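Local coordinates for protein 4-alpha-glucanotransferase (Aquifex aeolicus, PDB 1TZ7) that is a 4-alpha-glucanotransferase of the amylomaltase (D-enzyme) family, built round a parallel beta/alpha barrel, at residues P253-P261 / Q269-N277; K331-L342 / E361-I371. All coordinates share one frame; numbering follows the deposited sequence.

Interaction 1. Residues P253-P261 / Q269-N277; sequences PLFVAGVPP and QLWGNPVYN
A bulged antiparallel beta hairpin joins strands 255-259 and 269-274, with Ala257 sitting opposite the bulge between Trp271 and Asn273. Val256 pairs with Pro274 and Gly258 with Leu270, both as non-hydrogen-bonded pairs, so the register slips by two residues between them; Gly272, at positive phi, lies in the bulge. Ala257 bonds on both sides of it: its N reaches Asn273 O at 2.7 Å, while its O accepts from Trp271 N at 3.2 Å, the donor standing 36° out of the carbonyl plane. Past the bulge, Val259 and Gln269 form a hydrogen-bonded pair, where Val259 N meets Gln269 O in the carbonyl plane and the return bond is weak.

Trp271 folds back over the partner strand, CG anti to the carbonyl carbon (chi1 -65°). One face of its indole receives Gly258 CA, 4.1 Å from the centroid of the five-membered ring and 22° off the normal, a CH-pi contact onto backbone with no side chain to intervene. Ala257 CB and Val259 CG1 come at the ring obliquely, Val259 CG1 lying 3.8 Å from Trp271 CZ2. The other branch of Val259 runs alongside Gln269, its CG2 3.3 Å from the amide NE2 and also against CG. At the far end, Val275 CG1 presses on the Val256 carbonyl group, 3.5 Å from Val256 C, as CG2 reaches Phe255 CB at 3.9 Å.

Strand 269-274 is an edge of the four-stranded antiparallel sheet, whereas 255-259 lies inside it, bonding through Val256 to Val317 of strand 313-318. Trp271 meets His307 edge-to-face, Asn273 ND2 is held by Pro231 O, and Asn277 is the N-cap of helix 278-283.

Interaction 2. Residues K331-L342 / E361-I371; sequences KAPGKTLFKKLL and EVRYLRETFKI
Helix 334-344 and the C-terminal end of helix 360-368 come together through Gly334, Lys335 and Phe338 on one side and Leu365 and Phe369 on the other, with CA atoms of Lys335 and Leu365 6.7 Å apart and no hydrogen bond between the segments. Helix 360-368 closes with a Schellman motif, Lys370 being its C-prime residue at positive phi, and the turn sends both Phe369 and Ile371 toward the first helix.

Phe369 lies at the centre. Phe338 CB sits squarely over one face of its ring, 3.7 Å from the centroid and 13° off the normal, while Thr368 CG2 lies over the opposite face and Leu365 CD1 at the edge, in plane. The far end of the ring, CZ, comes to 3.4 Å from Lys335 O, and Leu342 CD2 crosses at 4.0 Å from Phe369 CB. The two phenylalanine rings themselves meet obliquely, planes at 39°. Ile371 CD1 rests off-centre on the Phe338 ring, 4.3 Å from its centroid. Leu365, its CG swung away from the backbone N (chi1 177°), brings CD1 to 3.7 Å from Gly334 C, directly on helix backbone.

Beyond this apolar patch, Lys331 NZ has its stronger partner in Glu312, and its long 3.8 Å salt bridge to Glu361 OE2 is secondary. Phe311 meets Phe338 edge-to-face, and Phe350 of strand 350-352 touches Ile371. The helices are therefore joined by aromatic and aliphatic packing, and the long ion pair from the end of strand 328-331 to Glu361 probably adds little hold.

How the interactions relate
Interaction 1 is a local hairpin contact within the antiparallel sheet; in interaction 2, 331-342 and 361-371 pack directly on each other, and Leu341, Arg366 and Ile371 reach strand 350-352 of the parallel sheet. Each has a buried middle, Ala257, Gly258 and Val259 in the first and Gly334, Phe338, Leu365 and Ile371 in the second, where Lys331, Lys335, Lys339 and Glu361 form an exposed margin. Lys331 ends strand 328-331, the far edge of the sheet of interaction 1, so interaction 2 begins where that sheet gives way to helix. Backbone hydrogen bonds set the register in interaction 1, supplemented by indole packing; interaction 2 has none and relies on phenylalanine and aliphatic contacts.

Interaction 1. Residues P253-P261 / Q269-N277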
# COMPACT_ATOMS: atom_id res chain seq x y z
N PRO A 253 -2.24 -14.06 20.34
CA PRO A 253 -2.46 -14.85 19.13
C PRO A 253 -2.35 -16.35 19.40
O PRO A 253 -1.39 -16.80 20.01
CB PRO A 253 -1.33 -14.38 18.19
CG PRO A 253 -0.92 -13.05 18.71
CD PRO A 253 -1.12 -13.10 20.19
N LEU A 254 -3.35 -17.10 18.95
CA LEU A 254 -3.31 -18.55 18.98
C LEU A 254 -2.62 -19.08 17.72
O LEU A 254 -1.91 -20.08 17.76
CB LEU A 254 -4.73 -19.12 19.09
CG LEU A 254 -4.91 -20.54 19.64
CD1 LEU A 254 -4.30 -20.69 21.03
CD2 LEU A 254 -6.40 -20.90 19.66
N PHE A 255 -2.85 -18.40 16.59
CA PHE A 255 -2.11 -18.68 15.36
C PHE A 255 -1.68 -17.37 14.68
O PHE A 255 -2.32 -16.33 14.85
CB PHE A 255 -2.97 -19.50 14.40
CG PHE A 255 -3.33 -20.87 14.93
CD1 PHE A 255 -2.47 -21.95 14.75
CD2 PHE A 255 -4.52 -21.08 15.60
CE1 PHE A 255 -2.80 -23.21 15.23
CE2 PHE A 255 -4.86 -22.34 16.09
CZ PHE A 255 -3.99 -23.40 15.90
N VAL A 256 -0.59 -17.44 13.91
CA VAL A 256 -0.08 -16.26 13.20
C VAL A 256 0.13 -16.55 11.71
O VAL A 256 0.09 -17.70 11.27
CB VAL A 256 1.26 -15.75 13.82
CG1 VAL A 256 1.01 -15.15 15.19
CG2 VAL A 256 2.29 -16.87 13.90
N ALA A 257 0.35 -15.49 10.94
CA ALA A 257 0.27 -15.55 9.49
C ALA A 257 1.65 -15.78 8.89
O ALA A 257 2.67 -15.55 9.54
CB ALA A 257 -0.35 -14.28 8.94
N GLY A 258 1.66 -16.22 7.64
CA GLY A 258 2.89 -16.42 6.91
C GLY A 258 2.64 -17.15 5.60
O GLY A 258 1.50 -17.21 5.12
N VAL A 259 3.70 -17.68 5.02
CA VAL A 259 3.59 -18.59 3.87
C VAL A 259 4.58 -19.75 4.02
O VAL A 259 5.60 -19.61 4.69
CB VAL A 259 3.86 -17.84 2.53
CG1 VAL A 259 2.66 -16.99 2.14
CG2 VAL A 259 5.12 -16.99 2.63
N PRO A 260 4.27 -20.89 3.40
CA PRO A 260 5.07 -22.10 3.58
C PRO A 260 6.42 -22.02 2.85
O PRO A 260 6.63 -21.10 2.07
CB PRO A 260 4.20 -23.19 2.95
CG PRO A 260 3.37 -22.49 1.94
CD PRO A 260 3.14 -21.11 2.48
N PRO A 261 7.31 -22.98 3.12
CA PRO A 261 8.60 -23.06 2.41
C PRO A 261 8.43 -23.16 0.89
O PRO A 261 7.61 -23.94 0.42
CB PRO A 261 9.23 -24.35 2.97
CG PRO A 261 8.54 -24.58 4.27
CD PRO A 261 7.16 -24.05 4.12
N GLN A 269 8.30 -17.62 5.21
CA GLN A 269 8.33 -16.33 5.90
C GLN A 269 7.30 -16.31 7.03
O GLN A 269 6.16 -16.74 6.85
CB GLN A 269 8.06 -15.17 4.93
CG GLN A 269 8.23 -15.53 3.46
CD GLN A 269 8.00 -14.34 2.54
OE1 GLN A 269 8.87 -13.48 2.40
NE2 GLN A 269 6.82 -14.28 1.92
N LEU A 270 7.72 -15.81 8.18
CA LEU A 270 6.82 -15.62 9.31
C LEU A 270 6.46 -14.14 9.43
O LEU A 270 7.26 -13.33 9.89
CB LEU A 270 7.49 -16.11 10.60
CG LEU A 270 6.59 -16.30 11.81
CD1 LEU A 270 5.60 -17.43 11.58
CD2 LEU A 270 7.43 -16.56 13.05
N TRP A 271 5.24 -13.80 9.02
CA TRP A 271 4.80 -12.41 8.99
C TRP A 271 4.47 -11.90 10.39
O TRP A 271 4.66 -10.72 10.69
CB TRP A 271 3.57 -12.26 8.09
CG TRP A 271 3.83 -12.56 6.64
CD1 TRP A 271 5.05 -12.62 6.02
CD2 TRP A 271 2.86 -12.84 5.63
NE1 TRP A 271 4.89 -12.92 4.69
CE2 TRP A 271 3.55 -13.07 4.42
CE3 TRP A 271 1.46 -12.94 5.63
CZ2 TRP A 271 2.90 -13.37 3.23
CZ3 TRP A 271 0.82 -13.24 4.44
CH2 TRP A 271 1.53 -13.45 3.26
N GLY A 272 3.98 -12.79 11.25
CA GLY A 272 3.77 -12.47 12.65
C GLY A 272 2.46 -11.73 12.91
O GLY A 272 2.19 -11.32 14.03
N ASN A 273 1.64 -11.56 11.87
CA ASN A 273 0.26 -11.09 12.05
C ASN A 273 -0.59 -12.19 12.67
O ASN A 273 -0.34 -13.36 12.44
CB ASN A 273 -0.36 -10.67 10.70
CG ASN A 273 0.57 -9.79 9.86
OD1 ASN A 273 1.45 -10.28 9.16
ND2 ASN A 273 0.36 -8.47 9.92
N PRO A 274 -1.59 -11.82 13.44
CA PRO A 274 -2.62 -12.78 13.84
C PRO A 274 -3.51 -13.11 12.65
O PRO A 274 -3.78 -12.23 11.85
CB PRO A 274 -3.40 -12.02 14.92
CG PRO A 274 -3.22 -10.59 14.58
CD PRO A 274 -1.85 -10.47 13.97
N VAL A 275 -3.94 -14.36 12.53
CA VAL A 275 -4.79 -14.75 11.41
C VAL A 275 -6.24 -14.46 11.73
O VAL A 275 -6.61 -14.31 12.90
CB VAL A 275 -4.63 -16.26 11.06
CG1 VAL A 275 -3.19 -16.58 10.72
CG2 VAL A 275 -5.13 -17.14 12.21
N TYR A 276 -7.06 -14.36 10.70
CA TYR A 276 -8.47 -14.10 10.86
C TYR A 276 -9.19 -15.36 11.36
O TYR A 276 -8.90 -16.47 10.91
CB TYR A 276 -9.09 -13.65 9.53
CG TYR A 276 -8.67 -12.26 9.07
CD1 TYR A 276 -8.17 -12.05 7.79
CD2 TYR A 276 -8.78 -11.16 9.92
CE1 TYR A 276 -7.79 -10.78 7.36
CE2 TYR A 276 -8.39 -9.88 9.50
CZ TYR A 276 -7.90 -9.70 8.22
OH TYR A 276 -7.52 -8.44 7.79
N ASN A 277 -10.11 -15.18 12.29
CA ASN A 277 -11.15 -16.16 12.55
C ASN A 277 -12.30 -15.98 11.56
O ASN A 277 -13.27 -15.30 11.84
CB ASN A 277 -11.66 -16.03 13.97
CG ASN A 277 -12.57 -17.18 14.37
OD1 ASN A 277 -12.12 -18.30 14.53
ND2 ASN A 277 -13.84 -16.90 14.54

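Interaction 2. Residues K331-L342 / E361-I371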
# COMPACT_ATOMS: atom_id res chain seq x y z
N LYS A 331 -8.72 -23.25 4.71
CA LYS A 331 -9.65 -22.66 3.74
C LYS A 331 -10.36 -21.45 4.34
O LYS A 331 -10.81 -21.48 5.48
CB LYS A 331 -10.69 -23.70 3.29
CG LYS A 331 -10.09 -24.89 2.52
CD LYS A 331 -9.73 -24.51 1.08
CE LYS A 331 -9.15 -25.70 0.31
NZ LYS A 331 -7.99 -25.30 -0.54
N ALA A 332 -10.44 -20.37 3.55
CA ALA A 332 -11.21 -19.19 3.91
C ALA A 332 -12.42 -19.05 2.96
O ALA A 332 -12.41 -19.60 1.87
CB ALA A 332 -10.33 -17.93 3.83
N PRO A 333 -13.45 -18.32 3.39
CA PRO A 333 -14.72 -18.27 2.65
C PRO A 333 -14.73 -17.18 1.56
O PRO A 333 -15.55 -16.27 1.61
CB PRO A 333 -15.73 -17.94 3.75
CG PRO A 333 -14.96 -17.07 4.72
CD PRO A 333 -13.49 -17.50 4.61
N GLY A 334 -13.82 -17.29 0.60
CA GLY A 334 -13.63 -16.26 -0.40
C GLY A 334 -14.84 -16.10 -1.30
O GLY A 334 -15.22 -14.99 -1.66
N LYS A 335 -15.45 -17.23 -1.67
CA LYS A 335 -16.63 -17.21 -2.54
C LYS A 335 -17.78 -16.41 -1.90
O LYS A 335 -18.41 -15.59 -2.55
CB LYS A 335 -17.10 -18.64 -2.85
CG LYS A 335 -16.47 -19.24 -4.13
CD LYS A 335 -15.46 -20.35 -3.80
CE LYS A 335 -16.14 -21.70 -3.63
NZ LYS A 335 -16.37 -22.36 -4.94
N THR A 336 -18.02 -16.66 -0.62
CA THR A 336 -19.09 -15.97 0.11
C THR A 336 -18.76 -14.50 0.33
O THR A 336 -19.63 -13.63 0.23
CB THR A 336 -19.37 -16.66 1.47
OG1 THR A 336 -18.32 -17.57 1.79
CG2 THR A 336 -20.60 -17.54 1.39
N LEU A 337 -17.49 -14.22 0.63
CA LEU A 337 -17.05 -12.85 0.90
C LEU A 337 -17.20 -11.97 -0.33
O LEU A 337 -17.70 -10.86 -0.24
CB LEU A 337 -15.58 -12.84 1.36
CG LEU A 337 -14.89 -11.47 1.35
CD1 LEU A 337 -15.54 -10.54 2.35
CD2 LEU A 337 -13.41 -11.61 1.62
N PHE A 338 -16.75 -12.46 -1.47
CA PHE A 338 -16.68 -11.63 -2.65
C PHE A 338 -18.05 -11.51 -3.33
O PHE A 338 -18.31 -10.53 -4.00
CB PHE A 338 -15.61 -12.13 -3.61
CG PHE A 338 -14.23 -11.65 -3.28
CD1 PHE A 338 -13.31 -12.49 -2.68
CD2 PHE A 338 -13.86 -10.34 -3.54
CE1 PHE A 338 -12.04 -12.04 -2.37
CE2 PHE A 338 -12.60 -9.89 -3.22
CZ PHE A 338 -11.69 -10.74 -2.64
N LYS A 339 -18.91 -12.51 -3.14
CA LYS A 339 -20.31 -12.40 -3.59
C LYS A 339 -20.99 -11.21 -2.92
O LYS A 339 -21.71 -10.45 -3.57
CB LYS A 339 -21.08 -13.69 -3.28
CG LYS A 339 -22.52 -13.70 -3.84
CD LYS A 339 -23.12 -15.11 -3.83
CE LYS A 339 -24.39 -15.20 -4.70
NZ LYS A 339 -25.00 -13.87 -4.96
N LYS A 340 -20.75 -11.05 -1.62
CA LYS A 340 -21.32 -9.93 -0.87
C LYS A 340 -20.63 -8.62 -1.23
O LYS A 340 -21.29 -7.60 -1.39
CB LYS A 340 -21.22 -10.18 0.63
CG LYS A 340 -22.50 -9.87 1.38
CD LYS A 340 -22.23 -9.07 2.62
CE LYS A 340 -23.52 -8.58 3.26
NZ LYS A 340 -23.60 -8.95 4.69
N LEU A 341 -19.30 -8.64 -1.35
CA LEU A 341 -18.54 -7.43 -1.67
C LEU A 341 -18.91 -6.88 -3.06
O LEU A 341 -19.01 -5.67 -3.24
CB LEU A 341 -17.02 -7.69 -1.61
CG LEU A 341 -16.38 -7.79 -0.21
CD1 LEU A 341 -14.89 -8.03 -0.32
CD2 LEU A 341 -16.66 -6.53 0.62
N LEU A 342 -19.12 -7.77 -4.02
CA LEU A 342 -19.45 -7.35 -5.39
C LEU A 342 -20.93 -6.95 -5.50
O LEU A 342 -21.32 -6.30 -6.45
CB LEU A 342 -19.11 -8.46 -6.41
CG LEU A 342 -17.72 -8.39 -7.11
CD1 LEU A 342 -17.33 -6.96 -7.50
CD2 LEU A 342 -16.65 -9.00 -6.26
N GLU A 361 -7.51 -23.33 -7.79
CA GLU A 361 -8.57 -22.89 -6.89
C GLU A 361 -8.57 -21.38 -6.76
O GLU A 361 -9.62 -20.75 -6.78
CB GLU A 361 -8.40 -23.52 -5.51
CG GLU A 361 -8.59 -25.02 -5.48
CD GLU A 361 -7.30 -25.76 -5.16
OE1 GLU A 361 -6.35 -25.67 -5.96
OE2 GLU A 361 -7.25 -26.43 -4.10
N VAL A 362 -7.37 -20.81 -6.62
CA VAL A 362 -7.22 -19.36 -6.50
C VAL A 362 -7.61 -18.66 -7.79
O VAL A 362 -8.31 -17.66 -7.77
CB VAL A 362 -5.76 -18.96 -6.13
CG1 VAL A 362 -5.61 -17.44 -6.09
CG2 VAL A 362 -5.36 -19.57 -4.79
N ARG A 363 -7.14 -19.20 -8.92
CA ARG A 363 -7.44 -18.61 -10.23
C ARG A 363 -8.95 -18.65 -10.50
O ARG A 363 -9.50 -17.72 -11.05
CB ARG A 363 -6.69 -19.35 -11.34
CG ARG A 363 -5.18 -19.12 -11.33
CD ARG A 363 -4.43 -19.87 -12.44
NE ARG A 363 -3.54 -20.89 -11.89
CZ ARG A 363 -2.22 -20.75 -11.75
NH1 ARG A 363 -1.62 -19.63 -12.12
NH2 ARG A 363 -1.51 -21.75 -11.24
N TYR A 364 -9.60 -19.74 -10.09
CA TYR A 364 -11.04 -19.86 -10.26
C TYR A 364 -11.80 -18.84 -9.43
O TYR A 364 -12.77 -18.28 -9.90
CB TYR A 364 -11.52 -21.25 -9.90
CG TYR A 364 -12.97 -21.48 -10.24
CD1 TYR A 364 -13.37 -21.64 -11.56
CD2 TYR A 364 -13.95 -21.51 -9.25
CE1 TYR A 364 -14.70 -21.85 -11.89
CE2 TYR A 364 -15.29 -21.72 -9.57
CZ TYR A 364 -15.65 -21.88 -10.89
OH TYR A 364 -16.97 -22.08 -11.23
N LEU A 365 -11.36 -18.61 -8.20
CA LEU A 365 -11.98 -17.59 -7.34
C LEU A 365 -11.86 -16.22 -7.99
O LEU A 365 -12.83 -15.49 -8.09
CB LEU A 365 -11.33 -17.57 -5.95
CG LEU A 365 -11.85 -16.49 -4.98
CD1 LEU A 365 -13.30 -16.76 -4.60
CD2 LEU A 365 -10.97 -16.42 -3.74
N ARG A 366 -10.65 -15.89 -8.42
CA ARG A 366 -10.38 -14.61 -9.06
C ARG A 366 -11.29 -14.40 -10.29
O ARG A 366 -11.92 -13.38 -10.42
CB ARG A 366 -8.91 -14.52 -9.48
CG ARG A 366 -8.44 -13.12 -9.82
CD ARG A 366 -7.68 -13.03 -11.12
NE ARG A 366 -6.56 -13.96 -11.16
CZ ARG A 366 -6.33 -14.82 -12.16
NH1 ARG A 366 -7.15 -14.87 -13.21
NH2 ARG A 366 -5.28 -15.63 -12.11
N GLU A 367 -11.33 -15.40 -11.16
CA GLU A 367 -11.99 -15.26 -12.46
C GLU A 367 -13.51 -15.38 -12.34
O GLU A 367 -14.24 -14.88 -13.18
CB GLU A 367 -11.46 -16.32 -13.43
CG GLU A 367 -10.02 -16.07 -13.88
CD GLU A 367 -9.61 -16.92 -15.08
OE1 GLU A 367 -10.32 -17.90 -15.39
OE2 GLU A 367 -8.58 -16.60 -15.70
N THR A 368 -13.98 -16.03 -11.28
CA THR A 368 -15.41 -16.13 -11.01
C THR A 368 -16.01 -14.74 -10.79
O THR A 368 -17.14 -14.47 -11.19
CB THR A 368 -15.67 -17.03 -9.77
OG1 THR A 368 -15.44 -18.40 -10.09
CG2 THR A 368 -17.14 -16.99 -9.36
N PHE A 369 -15.23 -13.86 -10.16
CA PHE A 369 -15.70 -12.51 -9.86
C PHE A 369 -15.07 -11.46 -10.77
O PHE A 369 -15.16 -10.26 -10.50
CB PHE A 369 -15.43 -12.18 -8.40
CG PHE A 369 -16.21 -13.02 -7.45
CD1 PHE A 369 -15.60 -14.06 -6.76
CD2 PHE A 369 -17.57 -12.79 -7.26
CE1 PHE A 369 -16.33 -14.85 -5.89
CE2 PHE A 369 -18.30 -13.57 -6.39
CZ PHE A 369 -17.69 -14.60 -5.70
N LYS A 370 -14.44 -11.92 -11.86
CA LYS A 370 -13.93 -11.03 -12.92
C LYS A 370 -12.92 -10.03 -12.38
O LYS A 370 -12.79 -8.93 -12.89
CB LYS A 370 -15.09 -10.29 -13.62
CG LYS A 370 -16.17 -11.20 -14.19
CD LYS A 370 -15.64 -12.05 -15.34
CE LYS A 370 -16.65 -12.15 -16.49
NZ LYS A 370 -16.10 -12.88 -17.66
N ILE A 371 -12.21 -10.42 -11.34
CA ILE A 371 -11.19 -9.58 -10.77
C ILE A 371 -9.89 -9.73 -11.57
O ILE A 371 -9.39 -10.84 -11.74
CB ILE A 371 -10.96 -9.96 -9.30
CG1 ILE A 371 -12.24 -9.71 -8.48
CG2 ILE A 371 -9.78 -9.19 -8.72
CD1 ILE A 371 -12.20 -10.28 -7.06